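Local structure of uncharacterized protein YhfS (Escherichia coli, 4J8L) at residues A[20-25]-A[238-243]; A[54-59]-A[67-72]; A[63-68]-A[205-210]; A[138-143]-A[155-160]; A[166-171]-A[187-192]. The protein is of unknown function but carries covalently bound pyridoxal 5'-phosphate and may have cysteine synthase activity. All blocks are in the same frame, centred on the assembly; numbering follows the deposited sequence.

Contact 1: A[20-25]-A[238-243]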
# COMPACT_ATOMS: atom_id res chain seq x y z
N ALA A 20 -4.35 18.64 6.23
CA ALA A 20 -4.61 18.10 7.56
C ALA A 20 -3.33 17.53 8.17
O ALA A 20 -3.10 17.67 9.38
CB ALA A 20 -5.72 17.05 7.51
N LEU A 21 -2.49 16.93 7.33
CA LEU A 21 -1.22 16.39 7.80
C LEU A 21 -0.29 17.54 8.21
O LEU A 21 0.36 17.47 9.25
CB LEU A 21 -0.57 15.49 6.75
CG LEU A 21 0.85 15.00 7.07
CD1 LEU A 21 0.91 14.21 8.37
CD2 LEU A 21 1.43 14.18 5.90
N VAL A 22 -0.24 18.59 7.39
CA VAL A 22 0.60 19.73 7.74
C VAL A 22 0.11 20.40 9.02
O VAL A 22 0.91 20.86 9.84
CB VAL A 22 0.73 20.73 6.58
CG1 VAL A 22 1.57 21.94 6.99
CG2 VAL A 22 1.37 20.02 5.40
N ASP A 23 -1.21 20.43 9.22
CA ASP A 23 -1.77 21.01 10.44
C ASP A 23 -1.28 20.25 11.66
O ASP A 23 -0.95 20.85 12.70
CB ASP A 23 -3.30 21.00 10.41
CG ASP A 23 -3.90 21.80 11.54
OD1 ASP A 23 -4.40 21.19 12.52
OD2 ASP A 23 -3.90 23.05 11.47
N SER A 24 -1.24 18.93 11.54
CA SER A 24 -0.73 18.10 12.62
C SER A 24 0.75 18.36 12.88
O SER A 24 1.19 18.39 14.03
CB SER A 24 -0.95 16.62 12.33
OG SER A 24 -0.56 15.86 13.46
N ILE A 25 1.53 18.54 11.81
CA ILE A 25 2.93 18.89 11.97
C ILE A 25 3.07 20.19 12.79
O ILE A 25 3.84 20.24 13.75
CB ILE A 25 3.64 19.02 10.61
CG1 ILE A 25 3.70 17.65 9.93
CG2 ILE A 25 5.04 19.58 10.79
CD1 ILE A 25 4.30 17.74 8.51
N GLY A 238 7.72 12.94 2.48
CA GLY A 238 7.15 12.13 1.42
C GLY A 238 5.64 12.08 1.52
O GLY A 238 4.93 12.22 0.53
N LEU A 239 5.16 11.92 2.74
CA LEU A 239 3.73 11.80 2.99
C LEU A 239 2.97 13.08 2.64
O LEU A 239 1.84 13.01 2.20
CB LEU A 239 3.51 11.44 4.45
CG LEU A 239 2.35 10.52 4.84
CD1 LEU A 239 2.30 9.24 4.01
CD2 LEU A 239 2.55 10.18 6.29
N VAL A 240 3.58 14.24 2.88
CA VAL A 240 2.96 15.51 2.52
C VAL A 240 2.76 15.64 1.00
O VAL A 240 1.76 16.18 0.54
CB VAL A 240 3.77 16.73 3.05
CG1 VAL A 240 3.26 18.03 2.47
CG2 VAL A 240 3.71 16.77 4.59
N PHE A 241 3.72 15.12 0.23
CA PHE A 241 3.65 15.16 -1.24
C PHE A 241 2.70 14.08 -1.78
O PHE A 241 2.19 14.18 -2.90
CB PHE A 241 5.04 14.89 -1.85
CG PHE A 241 5.96 16.08 -1.89
CD1 PHE A 241 5.56 17.29 -2.44
CD2 PHE A 241 7.27 15.97 -1.45
CE1 PHE A 241 6.43 18.37 -2.51
CE2 PHE A 241 8.15 17.04 -1.51
CZ PHE A 241 7.72 18.25 -2.04
N ALA A 242 2.46 13.03 -1.01
CA ALA A 242 1.77 11.85 -1.54
C ALA A 242 0.33 12.06 -2.06
O ALA A 242 0.03 11.64 -3.18
CB ALA A 242 1.85 10.67 -0.56
N PRO A 243 -0.55 12.69 -1.27
CA PRO A 243 -1.94 12.67 -1.73
C PRO A 243 -2.17 13.43 -3.03
O PRO A 243 -2.79 12.88 -3.94
CB PRO A 243 -2.74 13.25 -0.55
CG PRO A 243 -1.74 13.91 0.33
CD PRO A 243 -0.42 13.24 0.10
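Leu21 and Val240 interlock between helices 11-28 and 229-261, which run nearly antiparallel, their short axes 158° apart and 10.1 Å from each other at the closest. At that spacing the backbones stay apart and the join is made by side chains, chiefly their methyl branches. Leu21 CD2 is the main bump: it enters the hollow between two consecutive residues of 238-243, lying 3.7 Å from Leu239 CB and 3.7 Å from Val240 CG2, with the backbone N of Val240 at its floor. The torsions explain the reach: CG of Leu21 stands anti to the backbone N (chi1 173°), which carries the isobutyl end across the gap. Val240 CG2 in turn fills a shallow hollow on 20-25. Leu21 CD2 forms one wall of it, Ile25 CD1, one turn further on and 4.1 Å from Val240 CG2, forms another, and Val22 CG2 closes it. The second branch, Val240 CG1, rests 4.0 Å from Val22 CG2, the two valines crossing at about a right angle on the more exposed margin. Helix 50-62 completes a three-helix apolar cluster, Val58 meeting Leu21 and Ile25, and Leu59 meeting Leu239; Met176, from a loop, also touches both leucines.

Contact 2: A[54-59]-A[67-72]. With ACY (acetic acid), chain D.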
# COMPACT_ATOMS: atom_id res chain seq x y z
N ARG A 54 8.08 12.55 17.91
CA ARG A 54 7.18 13.60 17.45
C ARG A 54 6.52 13.22 16.13
O ARG A 54 5.32 13.42 15.94
CB ARG A 54 7.92 14.93 17.27
CG ARG A 54 8.35 15.60 18.54
CD ARG A 54 8.96 16.97 18.24
NE ARG A 54 9.49 17.61 19.44
CZ ARG A 54 8.83 18.53 20.14
NH1 ARG A 54 7.62 18.92 19.76
NH2 ARG A 54 9.40 19.07 21.21
N VAL A 55 7.31 12.68 15.21
CA VAL A 55 6.78 12.28 13.91
C VAL A 55 5.73 11.18 14.09
O VAL A 55 4.68 11.20 13.46
CB VAL A 55 7.90 11.82 12.94
CG1 VAL A 55 7.30 11.13 11.71
CG2 VAL A 55 8.76 13.00 12.52
N GLU A 56 6.02 10.24 14.99
CA GLU A 56 5.06 9.18 15.29
C GLU A 56 3.76 9.76 15.84
O GLU A 56 2.67 9.31 15.45
CB GLU A 56 5.68 8.15 16.23
CG GLU A 56 6.73 7.31 15.51
CD GLU A 56 7.65 6.54 16.44
OE1 GLU A 56 7.68 6.85 17.65
OE2 GLU A 56 8.33 5.61 15.95
N GLN A 57 3.86 10.78 16.69
CA GLN A 57 2.67 11.47 17.20
C GLN A 57 1.89 12.11 16.06
O GLN A 57 0.66 12.08 16.04
CB GLN A 57 3.05 12.51 18.26
CG GLN A 57 3.52 11.87 19.57
CD GLN A 57 4.11 12.87 20.53
OE1 GLN A 57 4.15 14.07 20.24
NE2 GLN A 57 4.57 12.40 21.68
N VAL A 58 2.61 12.73 15.12
CA VAL A 58 1.95 13.36 13.98
C VAL A 58 1.23 12.31 13.13
O VAL A 58 0.08 12.51 12.72
CB VAL A 58 2.95 14.12 13.10
CG1 VAL A 58 2.30 14.54 11.80
CG2 VAL A 58 3.47 15.35 13.84
N LEU A 59 1.91 11.20 12.86
CA LEU A 59 1.29 10.13 12.08
C LEU A 59 0.02 9.62 12.76
O LEU A 59 -1.01 9.43 12.10
CB LEU A 59 2.27 8.97 11.87
CG LEU A 59 3.48 9.28 11.00
CD1 LEU A 59 4.30 8.01 10.78
CD2 LEU A 59 3.03 9.87 9.69
N ALA A 67 -1.87 6.02 18.48
CA ALA A 67 -0.42 5.95 18.52
C ALA A 67 0.16 5.44 17.20
O ALA A 67 -0.56 4.93 16.34
CB ALA A 67 0.03 5.06 19.66
N ALA A 68 1.48 5.59 17.05
CA ALA A 68 2.17 5.04 15.89
C ALA A 68 3.62 4.70 16.21
O ALA A 68 4.20 5.23 17.15
CB ALA A 68 2.12 6.02 14.71
N ALA A 69 4.19 3.78 15.44
CA ALA A 69 5.60 3.46 15.56
C ALA A 69 6.20 3.29 14.18
O ALA A 69 5.64 2.59 13.34
CB ALA A 69 5.81 2.18 16.37
N LEU A 70 7.34 3.94 13.95
CA LEU A 70 8.11 3.67 12.74
C LEU A 70 9.04 2.49 13.03
O LEU A 70 9.58 2.38 14.14
CB LEU A 70 8.91 4.92 12.33
CG LEU A 70 8.05 6.12 11.92
CD1 LEU A 70 8.93 7.35 11.61
CD2 LEU A 70 7.21 5.75 10.71
N VAL A 71 9.19 1.59 12.06
CA VAL A 71 9.98 0.38 12.25
C VAL A 71 10.87 0.11 11.03
O VAL A 71 10.60 0.59 9.92
CB VAL A 71 9.10 -0.87 12.48
CG1 VAL A 71 8.19 -0.69 13.71
CG2 VAL A 71 8.26 -1.15 11.23
N GLN A 72 11.92 -0.67 11.24
CA GLN A 72 12.77 -1.13 10.15
C GLN A 72 12.04 -2.20 9.34
O GLN A 72 11.08 -2.83 9.81
CB GLN A 72 14.07 -1.72 10.69
CG GLN A 72 14.91 -0.75 11.53
CD GLN A 72 15.65 0.28 10.68
OE1 GLN A 72 15.37 0.47 9.48
NE2 GLN A 72 16.61 0.96 11.30
C ACY D . 13.39 17.78 20.35
O ACY D . 14.64 17.72 20.41
OXT ACY D . 12.72 17.57 19.32
CH3 ACY D . 12.65 18.12 21.61
O HOH W 1 9.99 3.56 16.50
O HOH W 2 5.98 4.89 19.24
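Glu56 reaches from helix 50-62 to the outer edge of strand 67-72. With CG anti to the carbonyl carbon (chi1 -72°) and the chain extended beyond it, Glu56 CB passes Ala68 O at 3.4 Å and the carboxylate arrives beside Leu70. Glu56 OE2 takes the N-H of Leu70 N at 2.8 Å; the bond is nearly straight (171°) and uses the anti side of the carboxylate, 31° out of its plane. Two waters complete the grip: one gives hydrogen bonds to Glu56 OE2 and Leu70 O, the other to Glu56 OE1 and Ala68 O. The carboxylate thus satisfies one N-H directly and two carbonyls through water at this edge. Beside it Leu70 forks, CD1 meeting Val55 CG1 at 4.1 Å and CD2 meeting Leu59 CD1 at 3.7 Å, each pair at about a right angle. Ala68 CB meets Leu59 CB at 4.1 Å. With an alanine at Glu56, the Leu70 N-H is likely to lose its acceptor and both waters to be less firmly held. Gln48 gives Glu56 OE1 a further hydrogen bond. Strand 203-208 pairs with the other edge of 67-72, while helix 229-261 packs on Val55, Leu59 and Leu70.

Contact 3: A[63-68]-A[205-210]; sequences FHAQAA and AVVGDA
Val207 forms the apolar centre, with small groups of the other segment gathered round its two branches. Its CG1 meets Ala65 CB at 3.6 Å and Phe63 CB at 4.0 Å, while CG2 reaches Ala68 CB at 4.0 Å. CG1 stands anti to the backbone N (chi1 -176°), and this sets CG1 toward Ala65 and Phe63 and CG2 toward Ala68. The frame is an antiparallel strand pair opened by a classic beta bulge: Gln66 and Ala67 both face Gly208. It lies at one margin of the mixed seven-stranded sheet, whose strand order and single antiparallel strand, 203-208, match the large domain of fold type I pyridoxal phosphate enzymes. Just before the bulge, His64 ends helix 50-62 in a Schellman motif.

Outward from the core, Ala67 and Gly208 exchange two backbone bonds, Ala67 N to Gly208 O at 2.9 Å and Gly208 N to Ala67 O at 2.9 Å. At the backbone angles of Gly208 a CB would press on the carbonyl oxygen of Val207, so a residue without a side chain fits the bulge. On the face opposite Val207 and Ala68, Ala67 CB approaches Ala210 CB.

At the polar rim the extended Gln66 side chain presents OE1 to Ala210 N at 2.9 Å, nearly straight (171°) and in the carbonyl plane, receiving an N-H at the start of helix 210-219. Asp209 occupies the N-cap position; its side chain makes no capping bond, and OD2 is hydrogen-bonded to Asn188 ND2. Asp209 OD1 accepts from a water at 2.8 Å, and that water oxygen in turn accepts from Gln66 N at 3.0 Å.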
# COMPACT_ATOMS: atom_id res chain seq x y z
N PHE A 63 -3.76 10.10 11.06
CA PHE A 63 -4.57 8.93 10.70
C PHE A 63 -5.56 8.52 11.79
O PHE A 63 -5.99 7.37 11.84
CB PHE A 63 -3.67 7.76 10.27
CG PHE A 63 -2.90 8.03 9.00
CD1 PHE A 63 -3.55 8.09 7.78
CD2 PHE A 63 -1.52 8.20 9.03
CE1 PHE A 63 -2.86 8.33 6.61
CE2 PHE A 63 -0.81 8.44 7.86
CZ PHE A 63 -1.49 8.51 6.64
N HIS A 64 -5.92 9.47 12.64
CA HIS A 64 -7.02 9.31 13.59
C HIS A 64 -6.84 8.09 14.48
O HIS A 64 -7.78 7.33 14.72
CB HIS A 64 -8.35 9.29 12.85
CG HIS A 64 -8.54 10.48 11.95
ND1 HIS A 64 -8.25 10.45 10.61
CD2 HIS A 64 -8.95 11.74 12.23
CE1 HIS A 64 -8.50 11.64 10.08
NE2 HIS A 64 -8.93 12.44 11.05
N ALA A 65 -5.62 7.92 14.96
CA ALA A 65 -5.25 6.77 15.77
C ALA A 65 -4.66 7.23 17.09
O ALA A 65 -4.29 8.39 17.25
CB ALA A 65 -4.24 5.90 15.02
N GLN A 66 -4.60 6.31 18.05
CA GLN A 66 -4.05 6.62 19.35
C GLN A 66 -2.54 6.80 19.32
O GLN A 66 -1.99 7.64 20.05
CB GLN A 66 -4.40 5.51 20.32
CG GLN A 66 -5.88 5.45 20.63
CD GLN A 66 -6.23 4.37 21.62
OE1 GLN A 66 -5.47 3.42 21.81
NE2 GLN A 66 -7.37 4.51 22.28
N ALA A 67 -1.87 6.02 18.48
CA ALA A 67 -0.42 5.95 18.52
C ALA A 67 0.16 5.44 17.20
O ALA A 67 -0.56 4.93 16.34
CB ALA A 67 0.03 5.06 19.66
N ALA A 68 1.48 5.59 17.05
CA ALA A 68 2.17 5.04 15.89
C ALA A 68 3.62 4.70 16.21
O ALA A 68 4.20 5.23 17.15
CB ALA A 68 2.12 6.02 14.71
N ALA A 205 5.59 1.86 8.82
CA ALA A 205 4.81 2.46 9.89
C ALA A 205 3.73 1.51 10.38
O ALA A 205 3.08 0.86 9.58
CB ALA A 205 4.17 3.77 9.41
N VAL A 206 3.56 1.44 11.70
CA VAL A 206 2.39 0.78 12.27
C VAL A 206 1.60 1.88 12.98
O VAL A 206 2.17 2.62 13.77
CB VAL A 206 2.77 -0.30 13.28
CG1 VAL A 206 1.53 -1.03 13.78
CG2 VAL A 206 3.73 -1.31 12.64
N VAL A 207 0.31 1.99 12.69
CA VAL A 207 -0.48 3.11 13.21
C VAL A 207 -1.78 2.55 13.78
O VAL A 207 -2.50 1.83 13.09
CB VAL A 207 -0.81 4.13 12.09
CG1 VAL A 207 -1.56 5.33 12.67
CG2 VAL A 207 0.47 4.59 11.36
N GLY A 208 -2.09 2.86 15.03
CA GLY A 208 -3.34 2.39 15.60
C GLY A 208 -3.42 2.47 17.11
O GLY A 208 -2.95 3.42 17.71
N ASP A 209 -4.00 1.44 17.71
CA ASP A 209 -4.27 1.43 19.15
C ASP A 209 -2.99 1.42 19.99
O ASP A 209 -2.03 0.71 19.68
CB ASP A 209 -5.13 0.22 19.51
CG ASP A 209 -6.53 0.29 18.91
OD1 ASP A 209 -6.91 1.35 18.36
OD2 ASP A 209 -7.25 -0.72 19.01
N ALA A 210 -3.00 2.21 21.06
CA ALA A 210 -1.85 2.35 21.94
C ALA A 210 -1.36 1.04 22.56
O ALA A 210 -0.16 0.83 22.69
CB ALA A 210 -2.15 3.38 23.04
O HOH W 3 -6.28 3.91 17.41

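Contact 4: A[138-143]-A[155-160]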
# COMPACT_ATOMS: atom_id res chain seq x y z
N ALA A 138 -7.01 -11.32 12.90
CA ALA A 138 -7.28 -11.32 11.47
C ALA A 138 -6.37 -10.35 10.74
O ALA A 138 -6.02 -9.30 11.27
CB ALA A 138 -8.74 -10.97 11.20
N LEU A 139 -5.99 -10.70 9.52
CA LEU A 139 -5.25 -9.80 8.66
C LEU A 139 -6.12 -9.49 7.45
O LEU A 139 -6.67 -10.40 6.82
CB LEU A 139 -3.92 -10.42 8.21
CG LEU A 139 -3.04 -9.53 7.31
CD1 LEU A 139 -1.57 -9.64 7.70
CD2 LEU A 139 -3.22 -9.91 5.85
N VAL A 140 -6.25 -8.21 7.12
CA VAL A 140 -7.06 -7.83 5.97
C VAL A 140 -6.21 -6.99 5.03
O VAL A 140 -5.63 -5.98 5.44
CB VAL A 140 -8.31 -7.03 6.39
CG1 VAL A 140 -9.22 -6.81 5.19
CG2 VAL A 140 -9.06 -7.74 7.53
N GLN A 141 -6.12 -7.40 3.77
CA GLN A 141 -5.38 -6.59 2.80
C GLN A 141 -6.30 -5.52 2.23
O GLN A 141 -7.43 -5.80 1.84
CB GLN A 141 -4.78 -7.45 1.68
CG GLN A 141 -3.90 -6.64 0.73
CD GLN A 141 -3.07 -7.49 -0.20
OE1 GLN A 141 -2.65 -8.60 0.15
NE2 GLN A 141 -2.82 -6.99 -1.40
N HIS A 142 -5.79 -4.29 2.16
CA HIS A 142 -6.57 -3.17 1.65
C HIS A 142 -6.69 -3.23 0.12
O HIS A 142 -7.80 -3.22 -0.43
CB HIS A 142 -5.95 -1.85 2.11
CG HIS A 142 -6.88 -0.67 2.00
ND1 HIS A 142 -6.79 0.42 2.83
CD2 HIS A 142 -7.90 -0.42 1.15
CE1 HIS A 142 -7.73 1.29 2.51
NE2 HIS A 142 -8.42 0.81 1.49
N THR A 143 -5.56 -3.31 -0.58
CA THR A 143 -5.59 -3.44 -2.03
C THR A 143 -6.14 -4.81 -2.43
O THR A 143 -6.19 -5.73 -1.62
CB THR A 143 -4.21 -3.26 -2.67
OG1 THR A 143 -3.27 -4.16 -2.07
CG2 THR A 143 -3.74 -1.82 -2.50
N ASP A 155 -16.49 -2.64 6.20
CA ASP A 155 -17.51 -3.63 6.53
C ASP A 155 -16.89 -4.94 7.02
O ASP A 155 -17.42 -5.58 7.93
CB ASP A 155 -18.44 -3.87 5.34
CG ASP A 155 -19.24 -2.64 4.98
OD1 ASP A 155 -19.32 -1.71 5.81
OD2 ASP A 155 -19.79 -2.60 3.87
N VAL A 156 -15.78 -5.33 6.42
CA VAL A 156 -15.07 -6.51 6.88
C VAL A 156 -14.54 -6.27 8.29
O VAL A 156 -14.66 -7.12 9.18
CB VAL A 156 -13.91 -6.87 5.94
CG1 VAL A 156 -13.03 -7.95 6.55
CG2 VAL A 156 -14.45 -7.32 4.59
N LEU A 157 -13.97 -5.08 8.50
CA LEU A 157 -13.45 -4.70 9.81
C LEU A 157 -14.55 -4.63 10.88
O LEU A 157 -14.34 -5.07 12.01
CB LEU A 157 -12.69 -3.37 9.74
CG LEU A 157 -11.42 -3.43 8.88
CD1 LEU A 157 -10.83 -2.04 8.69
CD2 LEU A 157 -10.39 -4.36 9.52
N ALA A 158 -15.70 -4.08 10.51
CA ALA A 158 -16.83 -3.99 11.43
C ALA A 158 -17.28 -5.37 11.89
O ALA A 158 -17.57 -5.59 13.06
CB ALA A 158 -17.99 -3.23 10.80
N THR A 159 -17.32 -6.31 10.95
CA THR A 159 -17.71 -7.68 11.27
C THR A 159 -16.74 -8.29 12.27
O THR A 159 -17.16 -8.93 13.24
CB THR A 159 -17.77 -8.56 10.00
OG1 THR A 159 -18.71 -8.00 9.07
CG2 THR A 159 -18.22 -9.98 10.36
N LEU A 160 -15.45 -8.08 12.03
CA LEU A 160 -14.41 -8.62 12.89
C LEU A 160 -14.47 -8.01 14.28
O LEU A 160 -14.33 -8.72 15.28
CB LEU A 160 -13.04 -8.38 12.26
CG LEU A 160 -12.76 -9.20 11.00
CD1 LEU A 160 -11.52 -8.67 10.28
CD2 LEU A 160 -12.59 -10.67 11.35
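Val140 CG2 pushes into a pocket made by three side chains of helix 153-162. Leu160 CD1 is nearest to Val140 CG2 at 3.8 Å, and the two side chains reach toward each other tip to tip; Val156 CG1 and Leu157 CD2 complete the pocket, each 4.1 Å from the same methyl. One branch does all this work because CG1 of Val140 is anti to the backbone N (chi1 -172°), which leaves CG2 to face the helix. Two residues earlier, Ala138 also points at the helix, and its CB sits against the fork of Leu160, 3.7 Å from CD1 and 3.9 Å from CD2. Leu160 CD1 is thus shared between two strand residues on one face of the sheet, while the intervening Leu139 turns its CB the other way.

Strand and helix are almost exactly antiparallel, with an angle of 172° between short axes 10.2 Å apart, as expected where a helix packs lengthwise on a strand. Together with strand 167-170 they make up a beta-alpha-beta unit of the central sheet: the helix carries the chain back, and its Leu157 and Leu160 also touch Ala167 on the next, parallel strand. The polar bonds stay within each segment. Thr159 OG1 returns to Asp155 O at 3.0 Å, approaching from the face opposite to that used by Thr159 N. At the end of the strand, Gln141 NE2 gives a hydrogen bond to Thr143 OG1, close to its own amide plane.

Since every atom meeting across the gap is a buried aliphatic carbon, the pairing rests on the fit of methyl groups and on exclusion of water, while direction and register probably owe more to the beta-alpha-beta connection.

Contact 5: A[166-171]-A[187-192]; sequences PALTDD and ANVSTF
Asp171 follows on strand 167-170, which pairs in parallel with strand 189-193 in the central sheet of a fold type I pyridoxal phosphate domain, and its side chain ties the two. Asp171 CB lies 3.5 Å from Thr191 O, the atom that also accepts Asp171 N at 3.0 Å. CG stands beside the backbone N (chi1 -67°) and turns toward Ser190. At the tip, OD2 takes two hydroxyl bonds from opposite faces of the carboxylate: Ser190 OG gives one at 2.7 Å from above the plane, Thr169 OG1 the other at 2.7 Å on the syn side. OD1 has other partners, His142 ND1 and Gly182 N. Replacing this aspartate by a leucine is likely to leave the hydroxyls of Thr169 and Ser190 without their shared acceptor, and both OD1 partners without theirs. Asp170, whose OD1 is hydrogen-bonded to Asn172 ND2, has its OD2 near N1 of the cofactor-bearing residue 196, consistent with relatives of this fold.

Thr169 N bonds Val189 O at 3.0 Å, and Thr169 O receives Thr191 OG1 beside a weak bond from Thr191 N. On the face carrying Leu168, Val189 and Thr191, Leu168 CD1 packs on Val189 CG2. At the start of the pair, Asn188 OD1 accepts Ala167 N at 2.9 Å.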
# COMPACT_ATOMS: atom_id res chain seq x y z
N PRO A 166 -9.25 -9.17 16.96
CA PRO A 166 -8.33 -8.07 16.65
C PRO A 166 -7.93 -8.12 15.18
O PRO A 166 -7.67 -9.21 14.66
CB PRO A 166 -7.12 -8.37 17.53
CG PRO A 166 -7.65 -9.20 18.65
CD PRO A 166 -8.73 -10.04 18.03
N ALA A 167 -7.87 -6.97 14.52
CA ALA A 167 -7.62 -6.94 13.09
C ALA A 167 -6.48 -6.01 12.72
O ALA A 167 -6.40 -4.87 13.19
CB ALA A 167 -8.88 -6.56 12.33
N LEU A 168 -5.60 -6.51 11.86
CA LEU A 168 -4.53 -5.70 11.28
C LEU A 168 -4.80 -5.51 9.80
O LEU A 168 -5.19 -6.45 9.12
CB LEU A 168 -3.19 -6.43 11.45
CG LEU A 168 -1.94 -5.81 10.84
CD1 LEU A 168 -0.75 -6.16 11.72
CD2 LEU A 168 -1.69 -6.31 9.41
N THR A 169 -4.60 -4.29 9.30
CA THR A 169 -4.70 -4.08 7.87
C THR A 169 -3.34 -3.84 7.23
O THR A 169 -2.47 -3.17 7.78
CB THR A 169 -5.65 -2.93 7.50
OG1 THR A 169 -5.26 -1.74 8.22
CG2 THR A 169 -7.09 -3.29 7.85
N ASP A 170 -3.19 -4.42 6.04
CA ASP A 170 -2.05 -4.19 5.16
C ASP A 170 -2.53 -3.12 4.18
O ASP A 170 -3.28 -3.40 3.26
CB ASP A 170 -1.75 -5.51 4.43
CG ASP A 170 -0.68 -5.39 3.35
OD1 ASP A 170 -0.28 -4.26 2.98
OD2 ASP A 170 -0.26 -6.44 2.83
N ASP A 171 -2.07 -1.89 4.39
CA ASP A 171 -2.60 -0.74 3.65
C ASP A 171 -1.68 -0.28 2.53
O ASP A 171 -1.89 0.80 1.96
CB ASP A 171 -2.86 0.44 4.60
CG ASP A 171 -3.99 0.15 5.59
OD1 ASP A 171 -5.16 0.23 5.17
OD2 ASP A 171 -3.70 -0.14 6.77
N ALA A 187 -9.89 -1.02 12.07
CA ALA A 187 -8.76 -1.90 12.39
C ALA A 187 -8.07 -1.48 13.68
O ALA A 187 -8.04 -0.29 14.04
CB ALA A 187 -7.74 -1.92 11.24
N ASN A 188 -7.50 -2.45 14.38
CA ASN A 188 -6.71 -2.15 15.56
C ASN A 188 -5.38 -1.50 15.20
O ASN A 188 -4.92 -0.63 15.91
CB ASN A 188 -6.52 -3.38 16.43
CG ASN A 188 -7.84 -3.91 16.91
OD1 ASN A 188 -8.42 -4.79 16.29
ND2 ASN A 188 -8.35 -3.34 18.00
N VAL A 189 -4.77 -1.94 14.11
CA VAL A 189 -3.60 -1.25 13.55
C VAL A 189 -3.58 -1.33 12.04
O VAL A 189 -3.98 -2.35 11.45
CB VAL A 189 -2.24 -1.80 14.07
CG1 VAL A 189 -1.95 -1.35 15.50
CG2 VAL A 189 -2.18 -3.32 13.94
N SER A 190 -3.14 -0.23 11.43
CA SER A 190 -2.77 -0.16 10.02
C SER A 190 -1.28 -0.39 9.88
O SER A 190 -0.51 -0.10 10.79
CB SER A 190 -3.10 1.22 9.44
OG SER A 190 -4.43 1.30 8.97
N THR A 191 -0.85 -0.89 8.72
CA THR A 191 0.57 -1.00 8.45
C THR A 191 0.86 -0.55 7.03
O THR A 191 0.05 -0.75 6.13
CB THR A 191 1.09 -2.45 8.59
OG1 THR A 191 0.44 -3.28 7.62
CG2 THR A 191 0.84 -3.01 9.98
N PHE A 192 2.02 0.07 6.83
CA PHE A 192 2.44 0.43 5.48
C PHE A 192 3.91 0.76 5.36
O PHE A 192 4.53 1.23 6.31
CB PHE A 192 1.61 1.61 4.93
CG PHE A 192 1.54 2.81 5.83
CD1 PHE A 192 0.53 2.93 6.78
CD2 PHE A 192 2.46 3.86 5.70
CE1 PHE A 192 0.44 4.04 7.60
CE2 PHE A 192 2.37 4.99 6.52
CZ PHE A 192 1.36 5.08 7.47

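Contacts 2 to 5 all reach the mixed seven-stranded sheet, crossing it from its outer strand 67-72 (contacts 2 and 3) through 203-208 and 189-193 to 167-170 (contact 5) and 137-141 (contact 4). The centres of contacts 2 and 3 are about 8 Å apart, and those of contacts 3 and 5 about 9 Å. Contacts 2 and 3 share Ala67 and Ala68; contacts 4 and 5 meet through backbone and His142-Asp171 bonds. Contact 5 comes nearest the cofactor-bearing residue, through Asp170. Contact 1 lies off the sheet, its centre about 14 Å from that of contact 2. Along the chain its segments enclose all the others, bringing the N-terminal helix 11-28 onto the long helix 229-261.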